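Local coordinates for uncharacterized protein (Acinetobacter baumannii, PDB 4PUX) that is of unknown function but folds as an antiparallel beta-barrel-like domain of the DUF3237 family, at residues Ala16-Asp21 and Tyr154-Leu159; Lys54-Asn59 and Leu80-Asp85; Tyr90-Gly95 and Thr123-Thr128. All blocks are in the same frame, centred on the assembly; numbering follows the deposited sequence. Where two conformers were deposited one is given.

How the interactions relate
All three contacts pair antiparallel strands of one curled sheet. Interaction 1 joins strand 12-21 to strand 151-159, near the two ends of the chain, and so closes the barrel; interactions 2 and 3 are nested inside the loop it closes. It is the most buried of the three and is mainly aromatic. Interactions 2 and 3 each have a mostly apolar inner face and a more polar outer one. The outer face of 54-59 with 80-85 carries a direct salt bridge beside a leucine pair, whereas that of 90-95 with 123-128 is bridged by water. Inside, the contacts meet: Phe18 touches Leu81 and Met124, and Tyr154 touches Leu91 and Met124.

Interaction 1. Residues Ala16-Asp21 and Tyr154-Leu159; sequences AKFSVD and YDAYTL
Phe18 and Tyr154 pair across two antiparallel strands and carry most of this contact. Their rings are almost parallel, with planes 5° apart, but are offset along their planes, with little ring-on-ring contact. Phe18 CB takes the place over the middle of the Tyr154 ring, 3.6 Å from its centroid, as a CH-pi contact. In return, Tyr154 OH lies over one face of the Phe18 ring, toward its rim and 3.5 Å from Phe18 CD2. The first torsion of Tyr154 sets CG between the backbone N and the carbonyl carbon (chi1 68°), which turns the ring so that one face lies against Phe18 CB and CG.

Apolar contacts flank this pair. Ala156 CB touches Phe18 CE1 at 3.7 Å, and Val20 CG2 meets Tyr154 CE2 at 3.8 Å.

Backbone bonds fix the register. Phe18 and Tyr154 exchange two: Phe18 N to Tyr154 O is 2.8 Å and Tyr154 N to Phe18 O is 2.9 Å. Ala156 N also donates to Ala16 O.

On the other face, the aliphatic part of Lys17 passes Asp155, with Lys17 CG 3.8 Å from Asp155 OD1.

The buried Tyr154 hydroxyl is hydrogen-bonded to Tyr79. Phe18 also meets the ring of Phe48, and Met124 of strand 118-127 packs on Phe18, Tyr154 and Ala156. The contact closes the barrel between strand 12-21, flanked by strand 36-49, and strand 151-159, flanked by strand 141-147.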
loop_
_atom_site.group_PDB
_atom_site.type_symbol
_atom_site.label_atom_id
_atom_site.label_comp_id
_atom_site.label_asym_id
_atom_site.label_seq_id
_atom_site.Cartn_x
_atom_site.Cartn_y
_atom_site.Cartn_z
ATOM N N ALA A 16 0.404 -7.330 -10.044
ATOM C CA ALA A 16 1.600 -7.956 -9.458
ATOM C C ALA A 16 1.484 -8.079 -7.963
ATOM O O ALA A 16 0.720 -7.336 -7.324
ATOM C CB ALA A 16 2.879 -7.096 -9.800
ATOM N N LYS A 17 2.257 -9.005 -7.413
ATOM C CA LYS A 17 2.463 -9.131 -5.962
ATOM C C LYS A 17 3.695 -8.323 -5.575
ATOM O O LYS A 17 4.773 -8.523 -6.120
ATOM C CB LYS A 17 2.640 -10.580 -5.528
ATOM C CG LYS A 17 2.894 -10.718 -4.000
ATOM C CD LYS A 17 2.931 -12.218 -3.580
ATOM C CE LYS A 17 2.843 -12.405 -2.071
ATOM N NZ LYS A 17 2.138 -13.685 -1.724
ATOM N N PHE A 18 3.494 -7.367 -4.678
ATOM C CA PHE A 18 4.522 -6.474 -4.150
ATOM C C PHE A 18 4.979 -6.917 -2.766
ATOM O O PHE A 18 4.140 -7.254 -1.890
ATOM C CB PHE A 18 3.994 -5.028 -4.034
ATOM C CG PHE A 18 3.872 -4.286 -5.363
ATOM C CD1 PHE A 18 2.879 -4.624 -6.297
ATOM C CD2 PHE A 18 4.751 -3.242 -5.681
ATOM C CE1 PHE A 18 2.750 -3.933 -7.511
ATOM C CE2 PHE A 18 4.624 -2.551 -6.915
ATOM C CZ PHE A 18 3.640 -2.921 -7.832
ATOM N N SER A 19 6.275 -6.803 -2.561
ATOM C CA SER A 19 6.909 -7.055 -1.275
ATOM C C SER A 19 7.788 -5.824 -0.977
ATOM O O SER A 19 8.818 -5.647 -1.607
ATOM C CB SER A 19 7.697 -8.384 -1.340
ATOM O OG SER A 19 6.833 -9.454 -1.751
ATOM N N VAL A 20 7.338 -4.965 -0.073
ATOM C CA VAL A 20 8.008 -3.695 0.240
ATOM C C VAL A 20 8.851 -3.866 1.509
ATOM O O VAL A 20 8.359 -4.319 2.564
ATOM C CB VAL A 20 6.989 -2.530 0.449
ATOM C CG1 VAL A 20 7.747 -1.206 0.558
ATOM C CG2 VAL A 20 5.925 -2.476 -0.712
ATOM N N ASP A 21 10.114 -3.485 1.395
ATOM C CA ASP A 21 11.061 -3.546 2.534
ATOM C C ASP A 21 11.073 -2.165 3.236
ATOM O O ASP A 21 11.182 -1.120 2.570
ATOM C CB ASP A 21 12.467 -3.870 2.041
ATOM C CG ASP A 21 12.640 -5.324 1.652
ATOM O OD1 ASP A 21 11.888 -6.160 2.158
ATOM O OD2 ASP A 21 13.539 -5.650 0.830
ATOM N N TYR A 154 1.619 -6.924 -0.524
ATOM C CA TYR A 154 0.278 -6.679 -1.066
ATOM C C TYR A 154 0.083 -7.185 -2.475
ATOM O O TYR A 154 1.043 -7.292 -3.260
ATOM C CB TYR A 154 -0.091 -5.193 -0.959
ATOM C CG TYR A 154 0.684 -4.166 -1.822
ATOM C CD1 TYR A 154 0.273 -3.867 -3.158
ATOM C CD2 TYR A 154 1.709 -3.420 -1.286
ATOM C CE1 TYR A 154 0.868 -2.865 -3.912
ATOM C CE2 TYR A 154 2.324 -2.425 -2.014
ATOM C CZ TYR A 154 1.897 -2.133 -3.327
ATOM O OH TYR A 154 2.536 -1.128 -4.038
ATOM N N ASP A 155 -1.138 -7.579 -2.762
ATOM C CA ASP A 155 -1.568 -7.963 -4.102
ATOM C C ASP A 155 -2.195 -6.733 -4.794
ATOM O O ASP A 155 -3.156 -6.143 -4.270
ATOM C CB ASP A 155 -2.620 -9.080 -4.034
ATOM C CG ASP A 155 -2.082 -10.388 -3.488
ATOM O OD1 ASP A 155 -0.877 -10.681 -3.634
ATOM O OD2 ASP A 155 -2.883 -11.140 -2.914
ATOM N N ALA A 156 -1.601 -6.312 -5.892
ATOM C CA ALA A 156 -2.090 -5.204 -6.712
ATOM C C ALA A 156 -2.977 -5.687 -7.856
ATOM O O ALA A 156 -2.674 -6.719 -8.486
ATOM C CB ALA A 156 -0.935 -4.415 -7.270
ATOM N N TYR A 157 -4.028 -4.919 -8.126
ATOM C CA TYR A 157 -5.001 -5.166 -9.208
ATOM C C TYR A 157 -5.298 -3.866 -9.954
ATOM O O TYR A 157 -5.369 -2.798 -9.329
ATOM C CB TYR A 157 -6.331 -5.690 -8.649
ATOM C CG TYR A 157 -6.215 -6.924 -7.767
ATOM C CD1 TYR A 157 -5.849 -6.825 -6.417
ATOM C CD2 TYR A 157 -6.508 -8.209 -8.277
ATOM C CE1 TYR A 157 -5.746 -7.939 -5.630
ATOM C CE2 TYR A 157 -6.407 -9.329 -7.473
ATOM C CZ TYR A 157 -6.044 -9.193 -6.159
ATOM O OH TYR A 157 -5.969 -10.309 -5.356
ATOM N N THR A 158 -5.531 -3.966 -11.274
ATOM C CA THR A 158 -6.101 -2.860 -12.025
ATOM C C THR A 158 -7.617 -3.073 -12.160
ATOM O O THR A 158 -8.091 -4.209 -12.193
ATOM C CB THR A 158 -5.440 -2.648 -13.391
ATOM O OG1 THR A 158 -5.530 -3.850 -14.168
ATOM C CG2 THR A 158 -3.983 -2.222 -13.228
ATOM N N LEU A 159 -8.343 -1.964 -12.266
ATOM C CA LEU A 159 -9.765 -2.002 -12.649
ATOM C C LEU A 159 -9.865 -2.036 -14.173
ATOM O O LEU A 159 -9.310 -1.166 -14.865
ATOM C CB LEU A 159 -10.525 -0.789 -12.115
ATOM C CG LEU A 159 -10.983 -0.863 -10.671
ATOM C CD1 LEU A 159 -9.846 -0.919 -9.675
ATOM C CD2 LEU A 159 -11.896 0.309 -10.351
#

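Interaction 2. Residues Lys54-Asn59 and Leu80-Asp85; sequences KGRILN and LLETDD. With EDO (1,2-ethanediol), chain B; EDO (1,2-ethanediol), chain E.
Arg56 and Glu82 reach each other through extended chains that lie side by side and point the same way. Arg56 starts with CG between its backbone N and carbonyl carbon (chi1 71°), while Glu82 starts with CG opposite its N (chi1 -179°). Glu82 OE1 is thereby placed in the guanidinium plane and takes two bonds, from Arg56 NE at 3.0 Å and from Arg56 NH2 at 3.1 Å. This salt bridge should hold the guanidinium against rotation. Leu58 CD2 lies over one guanidinium face, toward its rim. An ethanediol, probably from the crystallisation liquor, bonds weakly to Glu82 OE1.

Backbone bonds run both ways between Arg56 and Glu82, and Leu58 N donates to Leu80 O. A CB on Gly55 would run into Glu82 O and Thr83 CA; without one, Gly55 CA comes 4.1 Å from Thr83 CA. Where the strand gives way to a turn, Asp84 N donates to Lys54 O at 2.8 Å, and a water links Lys54 N to Asp84 OD1.

Leu58 CD1 packs on Leu80 CD2. On the inner face, Ile57 CG1 meets Leu81 CD2 at 3.8 Å. Strands 54-67 and 73-83 form a beta hairpin, flanked by strands 36-49 and 88-99. Leu81 rests on Phe18 and Ile57 on Val20 of strand 12-21.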
loop_
_atom_site.group_PDB
_atom_site.type_symbol
_atom_site.label_atom_id
_atom_site.label_comp_id
_atom_site.label_asym_id
_atom_site.label_seq_id
_atom_site.Cartn_x
_atom_site.Cartn_y
_atom_site.Cartn_z
ATOM N N LYS A 54 7.193 -6.790 -13.646
ATOM C CA LYS A 54 8.176 -7.469 -12.785
ATOM C C LYS A 54 9.350 -6.517 -12.572
ATOM O O LYS A 54 9.732 -5.795 -13.487
ATOM C CB LYS A 54 8.726 -8.737 -13.495
ATOM C CG LYS A 54 7.718 -9.826 -13.849
ATOM C CD LYS A 54 8.394 -10.971 -14.622
ATOM C CE LYS A 54 7.382 -12.127 -14.897
ATOM N NZ LYS A 54 6.347 -11.704 -15.844
ATOM N N GLY A 55 9.945 -6.554 -11.387
ATOM C CA GLY A 55 11.106 -5.726 -11.077
ATOM C C GLY A 55 11.367 -5.532 -9.596
ATOM O O GLY A 55 10.993 -6.377 -8.765
ATOM N N ARG A 56 12.035 -4.428 -9.274
ATOM C CA ARG A 56 12.433 -4.121 -7.901
ATOM C C ARG A 56 12.038 -2.692 -7.504
ATOM O O ARG A 56 11.817 -1.800 -8.360
ATOM C CB ARG A 56 13.934 -4.338 -7.669
ATOM C CG ARG A 56 14.852 -3.338 -8.325
ATOM C CD ARG A 56 16.321 -3.737 -8.108
ATOM N NE ARG A 56 17.210 -2.765 -8.747
ATOM C CZ ARG A 56 18.310 -2.248 -8.235
ATOM N NH1 ARG A 56 18.797 -2.695 -7.086
ATOM N NH2 ARG A 56 18.999 -1.338 -8.943
ATOM N N ILE A 57 11.913 -2.506 -6.200
ATOM C CA ILE A 57 11.677 -1.212 -5.602
ATOM C C ILE A 57 13.036 -0.644 -5.238
ATOM O O ILE A 57 13.846 -1.310 -4.613
ATOM C CB ILE A 57 10.737 -1.333 -4.360
ATOM C CG1 ILE A 57 9.360 -1.842 -4.798
ATOM C CG2 ILE A 57 10.617 -0.027 -3.572
ATOM C CD1 ILE A 57 8.506 -2.370 -3.660
ATOM N N LEU A 58 13.234 0.632 -5.555
ATOM C CA LEU A 58 14.514 1.309 -5.280
ATOM C C LEU A 58 14.541 1.859 -3.831
ATOM O O LEU A 58 13.510 1.871 -3.133
ATOM C CB LEU A 58 14.786 2.398 -6.346
ATOM C CG LEU A 58 14.841 1.877 -7.777
ATOM C CD1 LEU A 58 15.169 3.046 -8.724
ATOM C CD2 LEU A 58 15.887 0.759 -7.952
ATOM N N ASN A 59 15.707 2.339 -3.382
ATOM C CA ASN A 59 15.840 2.958 -2.073
ATOM C C ASN A 59 15.491 4.455 -2.203
ATOM O O ASN A 59 16.341 5.294 -2.467
ATOM C CB ASN A 59 17.253 2.730 -1.513
ATOM C CG ASN A 59 17.393 3.198 -0.080
ATOM O OD1 ASN A 59 16.465 3.748 0.506
ATOM N ND2 ASN A 59 18.537 2.961 0.493
ATOM N N LEU A 80 9.468 4.345 -5.748
ATOM C CA LEU A 80 10.026 4.275 -7.114
ATOM C C LEU A 80 10.338 2.846 -7.543
ATOM O O LEU A 80 10.990 2.112 -6.798
ATOM C CB LEU A 80 11.237 5.188 -7.229
ATOM C CG LEU A 80 11.898 5.329 -8.585
ATOM C CD1 LEU A 80 10.918 5.908 -9.624
ATOM C CD2 LEU A 80 13.111 6.245 -8.475
ATOM N N LEU A 81 9.753 2.437 -8.666
ATOM C CA LEU A 81 9.907 1.085 -9.233
ATOM C C LEU A 81 10.902 1.103 -10.388
ATOM O O LEU A 81 10.885 2.053 -11.218
ATOM C CB LEU A 81 8.569 0.567 -9.747
ATOM C CG LEU A 81 7.340 0.746 -8.842
ATOM C CD1 LEU A 81 6.114 0.139 -9.474
ATOM C CD2 LEU A 81 7.604 0.175 -7.440
ATOM N N GLU A 82 11.675 0.039 -10.504
ATOM C CA GLU A 82 12.539 -0.234 -11.658
ATOM C C GLU A 82 12.157 -1.604 -12.218
ATOM O O GLU A 82 12.333 -2.622 -11.564
ATOM C CB GLU A 82 14.025 -0.180 -11.321
ATOM C CG GLU A 82 14.933 -0.445 -12.526
ATOM C CD GLU A 82 16.431 -0.536 -12.213
ATOM O OE1 GLU A 82 16.799 -1.099 -11.179
ATOM O OE2 GLU A 82 17.267 -0.162 -13.087
ATOM N N THR A 83 11.563 -1.625 -13.423
ATOM C CA THR A 83 11.177 -2.900 -13.994
ATOM C C THR A 83 12.405 -3.717 -14.418
ATOM O O THR A 83 13.517 -3.190 -14.583
ATOM C CB THR A 83 10.236 -2.734 -15.252
ATOM O OG1 THR A 83 10.982 -2.130 -16.324
ATOM C CG2 THR A 83 9.022 -1.926 -14.854
ATOM N N ASP A 84 12.181 -5.016 -14.596
ATOM C CA ASP A 84 13.233 -5.917 -15.063
ATOM C C ASP A 84 13.907 -5.461 -16.368
ATOM O O ASP A 84 15.101 -5.648 -16.535
ATOM C CB ASP A 84 12.738 -7.381 -15.121
ATOM C CG ASP A 84 11.550 -7.616 -16.083
ATOM O OD1 ASP A 84 10.963 -6.662 -16.637
ATOM O OD2 ASP A 84 11.237 -8.832 -16.278
ATOM N N ASP A 85 13.131 -4.818 -17.265
ATOM C CA ASP A 85 13.648 -4.278 -18.516
ATOM C C ASP A 85 14.087 -2.797 -18.483
ATOM O O ASP A 85 14.298 -2.193 -19.551
ATOM C CB ASP A 85 12.747 -4.617 -19.728
ATOM C CG ASP A 85 11.290 -4.203 -19.571
ATOM O OD1 ASP A 85 10.825 -3.796 -18.499
ATOM O OD2 ASP A 85 10.570 -4.282 -20.607
HETATM C C1 EDO B . 15.362 -5.133 -11.617
HETATM O O1 EDO B . 16.521 -4.320 -11.325
HETATM C C2 EDO B . 15.777 -6.619 -11.681
HETATM O O2 EDO B . 14.654 -7.418 -12.112
HETATM C C1 EDO E . 11.615 0.318 -21.179
HETATM O O1 EDO E . 10.784 1.399 -21.595
HETATM C C2 EDO E . 10.730 -0.901 -21.052
HETATM O O2 EDO E . 10.520 -1.496 -22.348
HETATM O O HOH W 1 8.119 -6.196 -16.392
HETATM O O HOH W 2 11.408 3.499 -3.820
#

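Interaction 3. Residues Tyr90-Gly95 and Thr123-Thr128; sequences YLQTKG and TMQFET
Leu91 packs beside Phe126 and reaches Met124 on the buried face of this strand pair. Leu91 CD1 lies 3.8 Å from Phe126 CE2, in an off-centre CH-pi contact with the ring. The selenomethionine Met124 bends at its last torsion (chi3 71°), and its CE comes 4.1 Å from Leu91 CD1. Leu15 of strand 12-21 also packs on Phe126. Thr93 is the polar member of this face, and its OG1 is hydrogen-bonded to Thr77.

The opposite face is looser and wet. Gln92 and Gln125 run side by side with amide planes 30° apart, but Gln92 OE1 comes no nearer than 3.7 Å to Gln125 CD. Waters bridge the polar ends: one links Gln92 OE1 to Glu127 OE2, another Lys94 NZ to Gln125 OE1. Glu127 presents its carboxylate carbon to the edge of the Tyr90 ring, CD to Tyr90 CD2 at 3.8 Å.

Between the faces, Tyr90 with Glu127, Gln92 with Gln125 and Lys94 with Thr123 exchange backbone bonds. Thr123 N to Lys94 O, at 2.8 Å, is one of six. The chemistry implies that the backbone fixes the register, that Leu91, Met124 and Phe126 give this part of the interior a mainly apolar lining, and that the outer polar side chains are coupled mostly through solvent.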
loop_
_atom_site.group_PDB
_atom_site.type_symbol
_atom_site.label_atom_id
_atom_site.label_comp_id
_atom_site.label_asym_id
_atom_site.label_seq_id
_atom_site.Cartn_x
_atom_site.Cartn_y
_atom_site.Cartn_z
ATOM N N TYR A 90 7.174 5.946 -11.081
ATOM C CA TYR A 90 6.885 6.664 -9.815
ATOM C C TYR A 90 5.512 6.226 -9.294
ATOM O O TYR A 90 4.520 6.277 -10.040
ATOM C CB TYR A 90 6.946 8.186 -10.072
ATOM C CG TYR A 90 6.304 9.080 -9.023
ATOM C CD1 TYR A 90 6.474 8.848 -7.637
ATOM C CD2 TYR A 90 5.648 10.244 -9.422
ATOM C CE1 TYR A 90 5.858 9.683 -6.691
ATOM C CE2 TYR A 90 5.047 11.098 -8.494
ATOM C CZ TYR A 90 5.224 10.853 -7.126
ATOM O OH TYR A 90 4.646 11.642 -6.150
ATOM N N LEU A 91 5.482 5.677 -8.073
ATOM C CA LEU A 91 4.268 5.151 -7.468
ATOM C C LEU A 91 3.875 5.999 -6.239
ATOM O O LEU A 91 4.733 6.282 -5.360
ATOM C CB LEU A 91 4.506 3.657 -7.069
ATOM C CG LEU A 91 3.350 2.939 -6.343
ATOM C CD1 LEU A 91 2.086 2.942 -7.151
ATOM C CD2 LEU A 91 3.766 1.500 -5.974
ATOM N N GLN A 92 2.573 6.269 -6.130
ATOM C CA GLN A 92 1.921 6.869 -4.950
ATOM C C GLN A 92 0.812 5.909 -4.491
ATOM O O GLN A 92 -0.016 5.497 -5.304
ATOM C CB GLN A 92 1.307 8.231 -5.275
ATOM C CG GLN A 92 2.325 9.292 -5.681
ATOM C CD GLN A 92 1.696 10.478 -6.380
ATOM O OE1 GLN A 92 1.596 10.521 -7.648
ATOM N NE2 GLN A 92 1.135 11.357 -5.602
ATOM N N THR A 93 0.793 5.568 -3.196
ATOM C CA THR A 93 -0.319 4.809 -2.632
ATOM C C THR A 93 -0.956 5.622 -1.486
ATOM O O THR A 93 -0.301 6.412 -0.792
ATOM C CB THR A 93 0.080 3.397 -2.140
ATOM O OG1 THR A 93 0.866 3.506 -0.944
ATOM C CG2 THR A 93 0.892 2.632 -3.201
ATOM N N LYS A 94 -2.241 5.398 -1.309
ATOM C CA LYS A 94 -3.073 6.010 -0.270
ATOM C C LYS A 94 -4.060 4.963 0.237
ATOM O O LYS A 94 -4.489 4.090 -0.511
ATOM C CB LYS A 94 -3.817 7.233 -0.809
ATOM C CG LYS A 94 -2.879 8.442 -1.145
ATOM C CD LYS A 94 -3.605 9.564 -1.750
ATOM C CE LYS A 94 -2.708 10.787 -1.933
ATOM N NZ LYS A 94 -1.658 10.583 -2.998
ATOM N N GLY A 95 -4.429 5.055 1.501
ATOM C CA GLY A 95 -5.436 4.153 2.024
ATOM C C GLY A 95 -5.463 4.093 3.540
ATOM O O GLY A 95 -5.072 5.057 4.201
ATOM N N THR A 123 -5.252 2.479 -2.610
ATOM C CA THR A 123 -5.344 2.896 -4.028
ATOM C C THR A 123 -3.934 3.231 -4.529
ATOM O O THR A 123 -3.046 3.585 -3.714
ATOM C CB THR A 123 -6.278 4.103 -4.231
ATOM O OG1 THR A 123 -5.765 5.244 -3.530
ATOM C CG2 THR A 123 -7.673 3.794 -3.727
HETATM N N MSE A 124 -3.735 3.113 -5.831
HETATM C CA MSE A 124 -2.418 3.237 -6.437
HETATM C C MSE A 124 -2.477 4.189 -7.650
HETATM O O MSE A 124 -3.355 4.052 -8.486
HETATM C CB MSE A 124 -1.924 1.845 -6.913
HETATM C CG MSE A 124 -1.922 0.787 -5.830
HETATM SE SE MSE A 124 -1.449 -0.976 -6.476
HETATM C CE MSE A 124 0.433 -0.774 -6.850
ATOM N N GLN A 125 -1.450 5.044 -7.782
ATOM C CA GLN A 125 -1.303 5.986 -8.898
ATOM C C GLN A 125 0.119 5.870 -9.450
ATOM O O GLN A 125 1.104 5.917 -8.667
ATOM C CB GLN A 125 -1.543 7.412 -8.414
ATOM C CG GLN A 125 -1.438 8.452 -9.481
ATOM C CD GLN A 125 -1.756 9.838 -8.963
ATOM O OE1 GLN A 125 -2.178 10.036 -7.802
ATOM N NE2 GLN A 125 -1.569 10.795 -9.805
ATOM N N PHE A 126 0.229 5.681 -10.746
ATOM C CA PHE A 126 1.518 5.461 -11.434
ATOM C C PHE A 126 1.894 6.599 -12.370
ATOM O O PHE A 126 1.026 7.170 -13.026
ATOM C CB PHE A 126 1.435 4.200 -12.269
ATOM C CG PHE A 126 0.994 2.964 -11.529
ATOM C CD1 PHE A 126 -0.365 2.609 -11.473
ATOM C CD2 PHE A 126 1.936 2.100 -10.943
ATOM C CE1 PHE A 126 -0.762 1.396 -10.852
ATOM C CE2 PHE A 126 1.540 0.917 -10.313
ATOM C CZ PHE A 126 0.168 0.584 -10.236
ATOM N N GLU A 127 3.206 6.777 -12.615
ATOM C CA GLU A 127 3.728 7.737 -13.605
ATOM C C GLU A 127 4.964 7.148 -14.252
ATOM O O GLU A 127 5.928 6.853 -13.550
ATOM C CB GLU A 127 4.155 9.086 -13.044
ATOM C CG GLU A 127 3.151 10.065 -12.762
ATOM C CD GLU A 127 3.750 11.475 -12.463
ATOM O OE1 GLU A 127 4.848 11.899 -13.022
ATOM O OE2 GLU A 127 3.033 12.190 -11.758
ATOM N N THR A 128 4.912 6.989 -15.567
ATOM C CA THR A 128 6.062 6.512 -16.346
ATOM C C THR A 128 6.029 7.099 -17.755
ATOM O O THR A 128 4.964 7.414 -18.300
ATOM C CB THR A 128 6.084 4.954 -16.374
ATOM O OG1 THR A 128 7.268 4.462 -17.010
ATOM C CG2 THR A 128 4.828 4.398 -17.125
HETATM O O HOH W 3 2.542 8.267 -9.262
HETATM O O HOH W 4 -3.104 6.587 -4.905
HETATM O O HOH W 5 1.297 13.083 -9.247
HETATM O O HOH W 6 -2.592 9.012 -5.201
#